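Local coordinates for protein Lys-gingipain W83 (Porphyromonas gingivalis, PDB 3KM5) that cleaves proteins after lysine as a secreted cysteine protease and possible virulence factor, the chain here being its K2 cleaved adhesin domain, a calcium-binding beta jelly roll, at residues 46-52 against 171-175; 12-18 against 33-37; 61-65 against 162-166. All blocks are in the same frame, centred on the assembly; numbering follows the deposited sequence. Where two conformers were deposited one is given.

How the interactions relate
All three contacts belong to one cleaved adhesin domain, a beta jelly roll built from two antiparallel sheets. Along the chain interaction 2 closes first, and interaction 1 then opens; the segments of interaction 3 both fall between those of interaction 1. Interactions 1 and 2 lie about 11 Å apart, centre to centre, and touch, because strands 34-37 and 51-56 are neighbours in the same sheet: V52 N lies 2.9 Å from L36 O, a probable hydrogen bond. The centre of interaction 3 is about 23 Å from that of interaction 1. Interactions 1 and 2 thus attach loops to nearby strands of one sheet, one of them through calcium, while interaction 3 joins two loops across the domain centre from interaction 1.

Interaction 1: residues 46-52 against 171-175; sequences AHGGSNV and LDDIQ. With CA (calcium ion), chain D.
D172 chelates a calcium ion through both carboxylate oxygens, OD1 at 2.5 Å and OD2 at 2.6 Å from the metal, while the loop 46-52 supplies the backbone oxygens of G48 and N51. This is one of the calcium sites of the jelly roll, set where the loop leads into strand 51-56 beside its antiparallel neighbour 168-177. A water completes the local set, and T8 O with E10 OE2 provide the remaining ligands.

The same carboxylate also holds the loop directly. G48 N donates a nearly straight hydrogen bond to D172 OD2 (3.0 Å, 173° at the hydrogen), coming from above the carboxylate plane, and H47 N adds a weak, bent one. OD2 therefore serves the metal and two amides at once, which ties the conformation of the loop to the ion. The carboxylate reaches the loop because chi1 of D172 (-160°) turns CG away from the backbone N.

D173 forms a second tier. Its OD2 accepts a hydrogen bond of 2.7 Å from H47 ND1 through the anti lone pair, close to the imidazole plane, although ring and carboxylate planes are turned 73° apart. The other oxygen, OD1, accepts a hydrogen bond from the calcium-bound water (2.6 Å), so D173 links the histidine to the metal shell without touching the metal. Y83 stacks on the H47 ring. D173 and I174 both face E7 in a G1 beta bulge, consistent with D172 and D173 both pointing toward the loop.

Around the site carbon closes on carbon and on oxygen: H47 CB lies 3.8 Å from D172 CB, A46 CB approaches D172 OD2, and V52 CB rests 3.6 Å from L171 O.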
ATOM      1  N   ALA A  46      -9.596  -6.228   6.428  1.00 13.49           N
ATOM      2  CA  ALA A  46      -8.861  -4.978   6.673  1.00 10.03           C
ATOM      3  C   ALA A  46      -8.260  -4.958   8.052  1.00 11.52           C
ATOM      4  O   ALA A  46      -8.716  -5.682   8.950  1.00 12.59           O
ATOM      5  CB  ALA A  46      -9.795  -3.788   6.513  1.00 12.81           C
ATOM      6  N   HIS A  47      -7.276  -4.078   8.244  1.00  9.55           N
ATOM      7  CA  HIS A  47      -6.704  -3.895   9.575  1.00 10.07           C
ATOM      8  C   HIS A  47      -7.735  -3.207  10.472  1.00 11.07           C
ATOM      9  O   HIS A  47      -7.921  -3.566  11.638  1.00 13.57           O
ATOM     10  CB  HIS A  47      -5.463  -3.022   9.536  1.00 10.44           C
ATOM     11  CG  HIS A  47      -4.840  -2.827  10.872  1.00 11.60           C
ATOM     12  ND1 HIS A  47      -4.838  -1.625  11.536  1.00 13.14           N
ATOM     13  CD2 HIS A  47      -4.202  -3.709  11.679  1.00 12.77           C
ATOM     14  CE1 HIS A  47      -4.259  -1.773  12.713  1.00 12.52           C
ATOM     15  NE2 HIS A  47      -3.834  -3.021  12.811  1.00 14.91           N
ATOM     16  N   GLY A  48      -8.386  -2.193   9.909  1.00 11.80           N
ATOM     17  CA  GLY A  48      -9.492  -1.526  10.570  1.00 11.47           C
ATOM     18  C   GLY A  48     -10.655  -1.308   9.627  1.00 10.15           C
ATOM     19  O   GLY A  48     -10.480  -1.074   8.451  1.00 11.57           O
ATOM     20  N   GLY A  49     -11.895  -1.383  10.123  1.00 12.94           N
ATOM     21  CA  GLY A  49     -13.045  -1.231   9.242  1.00 12.44           C
ATOM     22  C   GLY A  49     -13.103  -2.265   8.138  1.00 10.62           C
ATOM     23  O   GLY A  49     -12.705  -3.413   8.374  1.00 12.73           O
ATOM     24  N   SER A  50     -13.609  -1.866   6.964  1.00 10.79           N
ATOM     25  CA  SER A  50     -13.734  -2.805   5.850  0.50 13.55           C
ATOM     26  C   SER A  50     -12.727  -2.571   4.738  1.00 11.18           C
ATOM     27  O   SER A  50     -12.505  -3.464   3.908  1.00 11.20           O
ATOM     28  CB  SER A  50     -15.147  -2.798   5.258  0.50 16.23           C
ATOM     29  OG  SER A  50     -15.437  -1.584   4.589  0.50 18.88           O
ATOM     30  N   ASN A  51     -12.097  -1.397   4.715  1.00  9.35           N
ATOM     31  CA  ASN A  51     -11.296  -0.993   3.550  1.00 11.40           C
ATOM     32  C   ASN A  51      -9.782  -0.924   3.764  1.00 10.57           C
ATOM     33  O   ASN A  51      -9.288  -0.545   4.811  1.00  8.89           O
ATOM     34  CB  ASN A  51     -11.767   0.379   3.066  1.00 10.31           C
ATOM     35  CG  ASN A  51     -13.177   0.342   2.424  1.00 10.14           C
ATOM     36  OD1 ASN A  51     -13.819  -0.692   2.408  1.00 12.44           O
ATOM     37  ND2 ASN A  51     -13.618   1.447   1.894  1.00 12.30           N
ATOM     38  N   VAL A  52      -9.073  -1.272   2.713  1.00  9.15           N
ATOM     39  CA  VAL A  52      -7.601  -1.076   2.649  1.00  9.33           C
ATOM     40  C   VAL A  52      -7.242  -0.424   1.325  1.00  7.33           C
ATOM     41  O   VAL A  52      -8.101  -0.228   0.486  1.00  8.44           O
ATOM     42  CB  VAL A  52      -6.872  -2.442   2.747  1.00  8.68           C
ATOM     43  CG1 VAL A  52      -7.324  -3.184   4.036  1.00  8.77           C
ATOM     44  CG2 VAL A  52      -7.154  -3.256   1.483  1.00  8.67           C
ATOM     45  N   LEU A 171      -2.102  -1.708   2.569  1.00  8.39           N
ATOM     46  CA  LEU A 171      -1.828  -0.728   3.612  1.00  6.00           C
ATOM     47  C   LEU A 171      -3.125  -0.315   4.246  1.00  7.70           C
ATOM     48  O   LEU A 171      -4.152  -0.274   3.583  1.00  8.49           O
ATOM     49  CB  LEU A 171      -1.119   0.538   3.097  1.00  6.69           C
ATOM     50  CG  LEU A 171       0.137   0.305   2.290  1.00  8.60           C
ATOM     51  CD1 LEU A 171       0.587   1.573   1.571  1.00 10.18           C
ATOM     52  CD2 LEU A 171       1.264  -0.177   3.193  1.00 11.27           C
ATOM     53  N   ASP A 172      -3.062   0.006   5.529  1.00  8.24           N
ATOM     54  CA  ASP A 172      -4.240   0.555   6.218  1.00  6.81           C
ATOM     55  C   ASP A 172      -3.767   1.376   7.414  1.00  8.66           C
ATOM     56  O   ASP A 172      -2.658   1.246   7.882  1.00  8.42           O
ATOM     57  CB  ASP A 172      -5.140  -0.610   6.621  1.00  9.62           C
ATOM     58  CG  ASP A 172      -6.592  -0.200   6.903  1.00  7.65           C
ATOM     59  OD1 ASP A 172      -6.950   0.963   6.656  1.00  8.39           O
ATOM     60  OD2 ASP A 172      -7.364  -1.108   7.285  1.00 10.27           O
ATOM     61  N   ASP A 173      -4.654   2.249   7.881  1.00  7.06           N
ATOM     62  CA  ASP A 173      -4.460   2.991   9.114  1.00  9.47           C
ATOM     63  C   ASP A 173      -3.130   3.744   9.111  1.00  8.20           C
ATOM     64  O   ASP A 173      -2.280   3.634  10.018  1.00  9.32           O
ATOM     65  CB  ASP A 173      -4.651   2.069  10.350  1.00 10.49           C
ATOM     66  CG  ASP A 173      -6.098   1.688  10.553  1.00 11.18           C
ATOM     67  OD1 ASP A 173      -6.975   2.487  10.187  1.00 12.11           O
ATOM     68  OD2 ASP A 173      -6.388   0.543  10.976  1.00 15.64           O
ATOM     69  N   ILE A 174      -2.976   4.567   8.088  1.00  9.13           N
ATOM     70  CA  ILE A 174      -1.782   5.368   7.900  1.00  8.38           C
ATOM     71  C   ILE A 174      -1.894   6.701   8.667  1.00  9.11           C
ATOM     72  O   ILE A 174      -2.666   7.599   8.260  1.00 10.37           O
ATOM     73  CB  ILE A 174      -1.525   5.680   6.390  1.00  8.93           C
ATOM     74  CG1 ILE A 174      -1.561   4.391   5.562  1.00  9.32           C
ATOM     75  CG2 ILE A 174      -0.240   6.477   6.236  1.00  9.74           C
ATOM     76  CD1 ILE A 174      -1.602   4.662   4.080  1.00  9.81           C
ATOM     77  N   GLN A 175      -1.154   6.808   9.769  1.00  9.67           N
ATOM     78  CA  GLN A 175      -1.284   7.907  10.729  1.00 10.45           C
ATOM     79  C   GLN A 175      -0.129   8.855  10.550  1.00 11.14           C
ATOM     80  O   GLN A 175       1.023   8.441  10.592  1.00  9.64           O
ATOM     81  CB  GLN A 175      -1.276   7.364  12.136  1.00  9.96           C
ATOM     82  CG  GLN A 175      -1.367   8.440  13.195  1.00 11.01           C
ATOM     83  CD  GLN A 175      -1.220   7.900  14.563  1.00 14.94           C
ATOM     84  OE1 GLN A 175      -2.203   7.763  15.292  1.00 21.97           O
ATOM     85  NE2 GLN A 175       0.012   7.569  14.932  1.00 18.36           N
TER
HETATM   86 CA    CA D2012      -9.377   0.519   6.925  1.00  9.22          CA
HETATM   87  O   HOH W   1      -9.110   1.511   9.051  1.00 11.33           O

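Interaction 2: residues 12-18 against 33-37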
ATOM      1  N   SER A  12     -13.119   5.737   1.025  1.00 12.64           N
ATOM      2  CA  SER A  12     -12.870   5.392  -0.368  1.00 12.23           C
ATOM      3  C   SER A  12     -13.760   4.225  -0.778  1.00 12.75           C
ATOM      4  O   SER A  12     -14.445   3.623   0.052  1.00 14.96           O
ATOM      5  CB  SER A  12     -11.406   4.982  -0.558  1.00 10.94           C
ATOM      6  OG  SER A  12     -10.575   6.114  -0.377  1.00 13.45           O
ATOM      7  N   THR A  13     -13.764   3.902  -2.071  1.00 12.95           N
ATOM      8  CA  THR A  13     -14.655   2.850  -2.598  1.00 17.38           C
ATOM      9  C   THR A  13     -13.883   1.723  -3.294  1.00 14.64           C
ATOM     10  O   THR A  13     -12.869   1.967  -3.955  1.00 14.09           O
ATOM     11  CB  THR A  13     -15.667   3.470  -3.573  1.00 16.69           C
ATOM     12  OG1 THR A  13     -16.528   4.377  -2.859  1.00 23.22           O
ATOM     13  CG2 THR A  13     -16.517   2.423  -4.252  1.00 20.46           C
ATOM     14  N   HIS A  14     -14.371   0.500  -3.135  1.00 14.88           N
ATOM     15  CA  HIS A  14     -13.752  -0.679  -3.771  1.00 16.70           C
ATOM     16  C   HIS A  14     -13.520  -0.463  -5.270  1.00 19.88           C
ATOM     17  O   HIS A  14     -14.448  -0.060  -5.991  1.00 20.66           O
ATOM     18  CB  HIS A  14     -14.642  -1.903  -3.552  1.00 18.26           C
ATOM     19  CG  HIS A  14     -14.074  -3.137  -4.146  1.00 18.26           C
ATOM     20  ND1 HIS A  14     -13.167  -3.930  -3.478  1.00 15.82           N
ATOM     21  CD2 HIS A  14     -14.232  -3.687  -5.373  1.00 21.02           C
ATOM     22  CE1 HIS A  14     -12.807  -4.929  -4.263  1.00 19.19           C
ATOM     23  NE2 HIS A  14     -13.433  -4.804  -5.421  1.00 20.55           N
ATOM     24  N   GLY A  15     -12.288  -0.702  -5.735  1.00 17.88           N
ATOM     25  CA  GLY A  15     -11.953  -0.589  -7.155  1.00 17.88           C
ATOM     26  C   GLY A  15     -11.555   0.781  -7.675  1.00 17.77           C
ATOM     27  O   GLY A  15     -11.218   0.961  -8.848  1.00 19.05           O
ATOM     28  N   GLU A  16     -11.578   1.771  -6.792  1.00 15.70           N
ATOM     29  CA  GLU A  16     -11.140   3.119  -7.131  1.00 15.55           C
ATOM     30  C   GLU A  16      -9.861   3.481  -6.444  1.00 15.17           C
ATOM     31  O   GLU A  16      -9.509   2.865  -5.433  1.00 13.03           O
ATOM     32  CB  GLU A  16     -12.183   4.139  -6.684  1.00 16.63           C
ATOM     33  CG  GLU A  16     -13.538   3.922  -7.282  1.00 18.73           C
ATOM     34  CD  GLU A  16     -13.590   4.023  -8.803  1.00 15.32           C
ATOM     35  OE1 GLU A  16     -12.769   4.739  -9.416  1.00 22.16           O
ATOM     36  OE2 GLU A  16     -14.458   3.339  -9.352  1.00 26.46           O
ATOM     37  N   ALA A  17      -9.152   4.478  -6.984  1.00 16.11           N
ATOM     38  CA  ALA A  17      -8.010   5.058  -6.312  1.00 16.10           C
ATOM     39  C   ALA A  17      -8.562   5.713  -5.060  1.00 14.83           C
ATOM     40  O   ALA A  17      -9.692   6.197  -5.042  1.00 17.94           O
ATOM     41  CB  ALA A  17      -7.278   6.102  -7.198  1.00 20.88           C
ATOM     42  N   PRO A  18      -7.776   5.725  -3.986  1.00 14.31           N
ATOM     43  CA  PRO A  18      -8.267   6.298  -2.762  1.00 14.26           C
ATOM     44  C   PRO A  18      -8.599   7.777  -2.879  1.00 14.10           C
ATOM     45  O   PRO A  18      -7.906   8.543  -3.544  1.00 14.86           O
ATOM     46  CB  PRO A  18      -7.100   6.123  -1.782  1.00 16.74           C
ATOM     47  CG  PRO A  18      -6.227   5.206  -2.394  1.00 16.47           C
ATOM     48  CD  PRO A  18      -6.372   5.300  -3.858  1.00 13.79           C
ATOM     49  N   TRP A  33      -2.352   1.234  -7.482  1.00  9.53           N
ATOM     50  CA  TRP A  33      -2.966   1.225  -6.156  1.00 10.08           C
ATOM     51  C   TRP A  33      -4.480   1.425  -6.226  1.00 11.15           C
ATOM     52  O   TRP A  33      -4.950   2.375  -6.863  1.00 11.04           O
ATOM     53  CB  TRP A  33      -2.370   2.331  -5.308  1.00 10.24           C
ATOM     54  CG  TRP A  33      -0.951   2.106  -4.866  1.00  8.35           C
ATOM     55  CD1 TRP A  33       0.156   2.618  -5.446  1.00  9.97           C
ATOM     56  CD2 TRP A  33      -0.490   1.362  -3.724  1.00  7.91           C
ATOM     57  NE1 TRP A  33       1.266   2.257  -4.758  1.00  7.69           N
ATOM     58  CE2 TRP A  33       0.916   1.455  -3.700  1.00  8.25           C
ATOM     59  CE3 TRP A  33      -1.125   0.588  -2.754  1.00  9.21           C
ATOM     60  CZ2 TRP A  33       1.679   0.883  -2.675  1.00  9.69           C
ATOM     61  CZ3 TRP A  33      -0.361  -0.008  -1.764  1.00  8.04           C
ATOM     62  CH2 TRP A  33       1.030   0.124  -1.752  1.00  9.00           C
ATOM     63  N   LEU A  34      -5.227   0.539  -5.571  1.00  9.40           N
ATOM     64  CA  LEU A  34      -6.686   0.594  -5.539  1.00  9.93           C
ATOM     65  C   LEU A  34      -7.176   0.333  -4.124  1.00 10.00           C
ATOM     66  O   LEU A  34      -6.629  -0.519  -3.419  1.00  9.30           O
ATOM     67  CB  LEU A  34      -7.317  -0.492  -6.424  1.00 13.31           C
ATOM     68  CG  LEU A  34      -7.157  -0.416  -7.947  1.00 13.45           C
ATOM     69  CD1 LEU A  34      -7.790  -1.667  -8.533  1.00 19.01           C
ATOM     70  CD2 LEU A  34      -7.822   0.814  -8.514  1.00 19.09           C
ATOM     71  N   CYS A  35      -8.266   0.985  -3.748  1.00  9.53           N
ATOM     72  CA  CYS A  35      -8.981   0.645  -2.538  1.00 10.76           C
ATOM     73  C   CYS A  35      -9.700  -0.679  -2.743  1.00  8.31           C
ATOM     74  O   CYS A  35     -10.241  -0.924  -3.813  1.00 10.88           O
ATOM     75  CB  CYS A  35     -10.002   1.730  -2.242  1.00  9.34           C
ATOM     76  SG  CYS A  35     -11.204   1.359  -0.915  1.00 14.02           S
ATOM     77  N   LEU A  36      -9.613  -1.555  -1.746  1.00 10.07           N
ATOM     78  CA  LEU A  36     -10.372  -2.810  -1.704  1.00 10.03           C
ATOM     79  C   LEU A  36     -11.230  -2.841  -0.448  1.00 12.04           C
ATOM     80  O   LEU A  36     -10.792  -2.371   0.612  1.00 11.93           O
ATOM     81  CB  LEU A  36      -9.460  -4.017  -1.641  1.00 12.55           C
ATOM     82  CG  LEU A  36      -8.407  -4.148  -2.735  1.00 14.34           C
ATOM     83  CD1 LEU A  36      -7.551  -5.398  -2.472  1.00 15.36           C
ATOM     84  CD2 LEU A  36      -9.006  -4.123  -4.157  1.00 14.88           C
ATOM     85  N   SER A  37     -12.446  -3.399  -0.569  1.00 12.46           N
ATOM     86  CA  SER A  37     -13.321  -3.620   0.577  1.00 14.06           C
ATOM     87  C   SER A  37     -13.540  -5.100   0.874  1.00 15.15           C
ATOM     88  O   SER A  37     -13.769  -5.899  -0.047  1.00 15.50           O
ATOM     89  CB  SER A  37     -14.687  -3.000   0.322  1.00 15.93           C
ATOM     90  OG  SER A  37     -15.549  -3.326   1.403  1.00 21.44           O
TER
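H14 brings the ND1 edge of its imidazole against the backbone of L36 and S37, with CE1 3.9 Å from L36 CD2. The amide of S37 donates to H14 ND1 over 3.0 Å at 168°, almost exactly in the ring plane, so ND1 acts as acceptor and the bond helps to fix the ring's rotation. CG stands anti to the backbone N of H14 (chi1 -179°), which swings the ring across the strand and lets ND1 face S37 N.

H14 itself belongs to a type II beta turn from T13 to E16, closed by a hydrogen bond from E16 N to T13 O, with G15 at positive phi. The turn lies along strand 34-37 of the jelly roll, whose other side pairs with strand 51-56. Two backbone hydrogen bonds join turn and strand, G15 N to C35 O and C35 N to E16 O, both 2.8 Å.

C35 points into the turn: its CB lies 3.3 Å from T13 O, and SG packs against S12 CB at 3.6 Å. S12 OG itself hydrogen-bonds with A19 N. Nearer the solvent, L34 CD2 rests against G15 O at 3.4 Å.

Interaction 3: residues 61-65 against 162-166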
ATOM      1  N   MET A  61      -2.362 -12.680 -13.207  1.00 23.04           N
ATOM      2  CA  MET A  61      -1.144 -12.821 -13.996  0.50 20.29           C
ATOM      3  C   MET A  61      -0.005 -12.129 -13.250  1.00 20.38           C
ATOM      4  O   MET A  61      -0.233 -11.308 -12.363  1.00 18.90           O
ATOM      5  CB  MET A  61      -1.305 -12.250 -15.415  0.50 20.22           C
ATOM      6  CG  MET A  61      -1.425 -10.722 -15.535  0.50 21.03           C
ATOM      7  SD  MET A  61      -1.191 -10.154 -17.243  0.50 21.71           S
ATOM      8  CE  MET A  61      -1.101  -8.374 -17.079  0.50 17.90           C
ATOM      9  N   ALA A  62       1.225 -12.520 -13.564  1.00 18.33           N
ATOM     10  CA  ALA A  62       2.429 -11.944 -12.962  1.00 18.88           C
ATOM     11  C   ALA A  62       2.640 -10.508 -13.435  1.00 15.78           C
ATOM     12  O   ALA A  62       2.404 -10.212 -14.603  1.00 19.84           O
ATOM     13  CB  ALA A  62       3.639 -12.781 -13.321  1.00 20.19           C
ATOM     14  N   LEU A  63       3.097  -9.648 -12.523  1.00 16.04           N
ATOM     15  CA  LEU A  63       3.313  -8.209 -12.769  1.00 13.21           C
ATOM     16  C   LEU A  63       4.677  -7.777 -12.256  1.00 11.33           C
ATOM     17  O   LEU A  63       5.247  -8.449 -11.383  1.00 15.30           O
ATOM     18  CB  LEU A  63       2.237  -7.377 -12.067  1.00 14.89           C
ATOM     19  CG  LEU A  63       0.807  -7.739 -12.416  1.00 11.83           C
ATOM     20  CD1 LEU A  63      -0.237  -7.072 -11.498  1.00 14.76           C
ATOM     21  CD2 LEU A  63       0.517  -7.445 -13.883  1.00 16.23           C
ATOM     22  N   ASN A  64       5.153  -6.652 -12.781  1.00 12.23           N
ATOM     23  CA  ASN A  64       6.402  -5.990 -12.448  1.00 11.64           C
ATOM     24  C   ASN A  64       6.089  -4.530 -12.056  1.00 12.30           C
ATOM     25  O   ASN A  64       6.294  -3.582 -12.834  1.00 14.44           O
ATOM     26  CB  ASN A  64       7.368  -6.022 -13.637  1.00 15.01           C
ATOM     27  CG  ASN A  64       8.042  -7.367 -13.810  1.00 21.10           C
ATOM     28  OD1 ASN A  64       7.399  -8.365 -14.163  1.00 24.93           O
ATOM     29  ND2 ASN A  64       9.361  -7.395 -13.569  1.00 19.18           N
ATOM     30  N   PRO A  65       5.505  -4.359 -10.859  1.00 11.91           N
ATOM     31  CA  PRO A  65       5.015  -3.025 -10.542  1.00 10.22           C
ATOM     32  C   PRO A  65       6.068  -1.956 -10.287  1.00  9.40           C
ATOM     33  O   PRO A  65       7.194  -2.237  -9.877  1.00 10.74           O
ATOM     34  CB  PRO A  65       4.240  -3.256  -9.233  1.00 10.31           C
ATOM     35  CG  PRO A  65       4.901  -4.464  -8.629  1.00 12.42           C
ATOM     36  CD  PRO A  65       5.138  -5.322  -9.810  1.00 11.03           C
ATOM     37  N   ASN A 162      10.312  -2.995  -7.569  1.00 10.58           N
ATOM     38  CA  ASN A 162      11.490  -3.856  -7.368  1.00  9.15           C
ATOM     39  C   ASN A 162      11.108  -5.266  -6.911  1.00 12.42           C
ATOM     40  O   ASN A 162      11.798  -5.857  -6.078  1.00 13.22           O
ATOM     41  CB  ASN A 162      12.507  -3.218  -6.391  1.00 10.99           C
ATOM     42  CG  ASN A 162      13.535  -2.371  -7.071  1.00 11.87           C
ATOM     43  OD1 ASN A 162      13.398  -1.990  -8.246  1.00 16.83           O
ATOM     44  ND2 ASN A 162      14.596  -2.057  -6.333  1.00 15.87           N
ATOM     45  N   CYS A 163      10.027  -5.812  -7.479  1.00  9.67           N
ATOM     46  CA  CYS A 163       9.549  -7.162  -7.158  1.00 10.95           C
ATOM     47  C   CYS A 163       8.633  -7.623  -8.294  1.00 11.34           C
ATOM     48  O   CYS A 163       8.160  -6.826  -9.095  1.00 11.58           O
ATOM     49  CB  CYS A 163       8.818  -7.240  -5.809  1.00  8.89           C
ATOM     50  SG  CYS A 163       7.325  -6.230  -5.701  1.00 11.39           S
ATOM     51  N   SER A 164       8.418  -8.923  -8.366  1.00 13.59           N
ATOM     52  CA  SER A 164       7.558  -9.492  -9.408  0.50 14.80           C
ATOM     53  C   SER A 164       6.987 -10.838  -8.979  1.00 14.06           C
ATOM     54  O   SER A 164       7.694 -11.653  -8.367  1.00 16.57           O
ATOM     55  CB  SER A 164       8.340  -9.652 -10.719  0.50 14.77           C
ATOM     56  OG  SER A 164       7.547 -10.260 -11.737  0.50 16.12           O
ATOM     57  N   ASP A 165       5.719 -11.070  -9.315  1.00 14.52           N
ATOM     58  CA  ASP A 165       5.113 -12.408  -9.224  1.00 14.10           C
ATOM     59  C   ASP A 165       5.148 -12.956  -7.805  1.00 16.03           C
ATOM     60  O   ASP A 165       5.430 -14.137  -7.570  1.00 18.75           O
ATOM     61  CB  ASP A 165       5.829 -13.367 -10.201  1.00 16.63           C
ATOM     62  CG  ASP A 165       4.994 -14.578 -10.584  1.00 18.37           C
ATOM     63  OD1 ASP A 165       3.756 -14.573 -10.437  1.00 22.50           O
ATOM     64  OD2 ASP A 165       5.601 -15.545 -11.083  1.00 25.11           O
ATOM     65  N   LEU A 166       4.850 -12.096  -6.832  1.00 16.52           N
ATOM     66  CA  LEU A 166       4.626 -12.554  -5.459  1.00 13.47           C
ATOM     67  C   LEU A 166       3.105 -12.527  -5.296  1.00 11.89           C
ATOM     68  O   LEU A 166       2.401 -13.355  -5.897  1.00 12.65           O
ATOM     69  CB  LEU A 166       5.439 -11.731  -4.434  1.00 12.94           C
ATOM     70  CG  LEU A 166       6.947 -12.072  -4.215  1.00 20.86           C
ATOM     71  CD1 LEU A 166       7.125 -13.536  -3.797  1.00 20.71           C
ATOM     72  CD2 LEU A 166       7.831 -11.803  -5.395  1.00 28.74           C
TER
HETATM   73  O   HOH W   2       6.288 -11.119 -13.850  1.00 23.37           O
HETATM   74  O   HOH W   3       9.999 -10.414 -13.954  1.00 25.36           O
HETATM   75  O   HOH W   4       8.825  -4.401 -10.197  1.00 16.48           O
HETATM   76  O   HOH W   5      10.369  -1.705 -10.407  1.00 21.10           O
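Segments 61-65 and 162-166 run roughly antiparallel, 159° apart, with A62 facing D165 and N64 facing S164, their CA atoms 4.6 and 4.8 Å apart respectively. Both are jelly-roll loops: 61-65 leads into strand 66-70, and the loop 162-166 links strands 155-161 and 168-177. L63 O is the meeting point of the pair. It accepts a weak hydrogen bond from D165 N and a CA-H...O contact from S164, and S164 OG comes within 2.9 Å of it.

S164 was modelled in two conformers; in the one described, its hydroxyl reaches this place with OG anti to the backbone N (chi1 177°), where it also lies 3.1 Å from N64 OD1. With the serine so placed, two waters bridge the same side chains. One donates to N64 OD1 and pairs with S164 OG, while the other accepts from N64 ND2 and gives S164 OG only a weak bond.

Beyond the serine, a third water donates to both P65 O and C163 O, carrying the link between the loops where they have no direct backbone bond. The P65 ring packs on C163, its CD 3.5 Å from C163 O and its CG 4.2 Å from SG.

At the other end A62 meets the carboxylate of D165, whose OD1 is held in a salt bridge by R126; A62 CB stands 3.4 Å from that oxygen.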